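3-carboxy-cis,cis-muconate cycloisomerase (Pseudomonas putida, PDB 1RE5) is an enzyme of the fumarase/aspartase superfamily, whose members are largely helical and typically assemble as tetramers. Local coordinates at residues K131-L136 with G168-L173. Residues are numbered along the deposited sequence; the frame is centred on the assembly and turned at random.
Sequences KLADTL and GVLGAL
Leu-132, Ala-133 and Leu-136 of helix 106-142 pack against Val-169, Leu-170 and Leu-173 of helix 162-187 inside the long helical bundle of the fumarase/aspartase superfamily. Segments 131-136 and 168-173 run roughly antiparallel (153°), their axes approaching to 9.6 Å, and the touching side chains are all apolar. Leu-173 CD1 is reached from two successive turns of the partner helix: Leu-132 CD2 lies 3.6 Å from Leu-173 CD1, and Leu-136 CD2 comes equally near. Both leucines of helix 106-142 cross the Leu-173 side chain at about a right angle. Leu-173 holds CG beside its backbone N (chi1 -71°), and CD1 continues the chain anti to CA, reaching both methyls. Leu-136 also turns CD2 to Val-169, whose CG1 it meets at 3.6 Å, again nearly at right angles; one methyl thus touches two residues a turn apart. Val-169 also packs on Phe-250 of helix 231-257 and on Gln-229 of a second subunit, placing this side of the contact near the assembly interface. Leu-170 also touches Val-442 and His-445 of helix 434-449. Leu-170 holds CG anti to the backbone N (chi1 178°); CD2 continues the chain, while CD1, bent off it, meets Ala-133 CB at 3.8 Å.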
loop_
_atom_site.group_PDB
_atom_site.type_symbol
_atom_site.label_atom_id
_atom_site.label_comp_id
_atom_site.label_asym_id
_atom_site.label_seq_id
_atom_site.Cartn_x
_atom_site.Cartn_y
_atom_site.Cartn_z
ATOM N N LYS D 131 -8.547 -19.557 -21.727
ATOM C CA LYS D 131 -8.674 -19.061 -23.087
ATOM C C LYS D 131 -7.393 -18.283 -23.448
ATOM O O LYS D 131 -6.740 -18.573 -24.447
ATOM C CB LYS D 131 -9.913 -18.171 -23.184
ATOM C CG LYS D 131 -10.197 -17.602 -24.560
ATOM C CD LYS D 131 -11.412 -16.674 -24.513
ATOM C CE LYS D 131 -11.193 -15.507 -23.528
ATOM N NZ LYS D 131 -12.433 -14.698 -23.257
ATOM N N LEU D 132 -7.027 -17.314 -22.616
ATOM C CA LEU D 132 -5.832 -16.516 -22.836
ATOM C C LEU D 132 -4.563 -17.370 -22.942
ATOM O O LEU D 132 -3.719 -17.125 -23.798
ATOM C CB LEU D 132 -5.677 -15.488 -21.707
ATOM C CG LEU D 132 -4.457 -14.555 -21.733
ATOM C CD1 LEU D 132 -4.482 -13.633 -22.955
ATOM C CD2 LEU D 132 -4.448 -13.750 -20.462
ATOM N N ALA D 133 -4.424 -18.369 -22.081
ATOM C CA ALA D 133 -3.252 -19.234 -22.120
ATOM C C ALA D 133 -3.191 -20.004 -23.438
ATOM O O ALA D 133 -2.108 -20.220 -23.987
ATOM C CB ALA D 133 -3.278 -20.203 -20.949
ATOM N N ASP D 134 -4.350 -20.419 -23.943
ATOM C CA ASP D 134 -4.406 -21.151 -25.204
ATOM C C ASP D 134 -3.864 -20.300 -26.341
ATOM O O ASP D 134 -2.903 -20.687 -27.021
ATOM C CB ASP D 134 -5.844 -21.571 -25.540
ATOM C CG ASP D 134 -6.245 -22.900 -24.890
ATOM O OD1 ASP D 134 -5.389 -23.812 -24.801
ATOM O OD2 ASP D 134 -7.425 -23.040 -24.486
ATOM N N THR D 135 -4.469 -19.128 -26.527
ATOM C CA THR D 135 -4.054 -18.248 -27.607
ATOM C C THR D 135 -2.616 -17.792 -27.452
ATOM O O THR D 135 -1.909 -17.593 -28.447
ATOM C CB THR D 135 -4.978 -17.005 -27.740
ATOM O OG1 THR D 135 -4.266 -15.834 -27.339
ATOM C CG2 THR D 135 -6.216 -17.155 -26.898
ATOM N N LEU D 136 -2.177 -17.634 -26.209
ATOM C CA LEU D 136 -0.808 -17.202 -25.939
ATOM C C LEU D 136 0.137 -18.328 -26.316
ATOM O O LEU D 136 1.256 -18.100 -26.777
ATOM C CB LEU D 136 -0.657 -16.878 -24.463
ATOM C CG LEU D 136 0.074 -15.605 -24.093
ATOM C CD1 LEU D 136 -0.399 -14.462 -24.957
ATOM C CD2 LEU D 136 -0.205 -15.326 -22.622
ATOM N N GLY D 168 7.146 -16.809 -21.533
ATOM C CA GLY D 168 7.249 -16.436 -20.130
ATOM C C GLY D 168 5.905 -16.009 -19.551
ATOM O O GLY D 168 5.596 -16.316 -18.405
ATOM N N VAL D 169 5.104 -15.289 -20.333
ATOM C CA VAL D 169 3.798 -14.874 -19.852
ATOM C C VAL D 169 2.963 -16.132 -19.705
ATOM O O VAL D 169 2.244 -16.292 -18.718
ATOM C CB VAL D 169 3.100 -13.886 -20.813
ATOM C CG1 VAL D 169 1.729 -13.492 -20.239
ATOM C CG2 VAL D 169 3.967 -12.641 -21.001
ATOM N N LEU D 170 3.068 -17.033 -20.682
ATOM C CA LEU D 170 2.337 -18.305 -20.624
ATOM C C LEU D 170 2.711 -19.037 -19.335
ATOM O O LEU D 170 1.837 -19.479 -18.591
ATOM C CB LEU D 170 2.672 -19.202 -21.825
ATOM C CG LEU D 170 1.988 -20.583 -21.823
ATOM C CD1 LEU D 170 0.457 -20.414 -21.795
ATOM C CD2 LEU D 170 2.418 -21.388 -23.046
ATOM N N GLY D 171 4.008 -19.161 -19.070
ATOM C CA GLY D 171 4.438 -19.835 -17.864
ATOM C C GLY D 171 3.765 -19.286 -16.623
ATOM O O GLY D 171 3.216 -20.040 -15.834
ATOM N N ALA D 172 3.808 -17.970 -16.448
ATOM C CA ALA D 172 3.205 -17.338 -15.290
ATOM C C ALA D 172 1.727 -17.669 -15.211
ATOM O O ALA D 172 1.237 -18.043 -14.141
ATOM C CB ALA D 172 3.390 -15.835 -15.365
ATOM N N LEU D 173 1.017 -17.536 -16.333
ATOM C CA LEU D 173 -0.421 -17.820 -16.354
ATOM C C LEU D 173 -0.745 -19.259 -15.930
ATOM O O LEU D 173 -1.741 -19.504 -15.232
ATOM C CB LEU D 173 -1.007 -17.541 -17.742
ATOM C CG LEU D 173 -1.110 -16.064 -18.143
ATOM C CD1 LEU D 173 -1.833 -15.937 -19.461
ATOM C CD2 LEU D 173 -1.861 -15.297 -17.084
#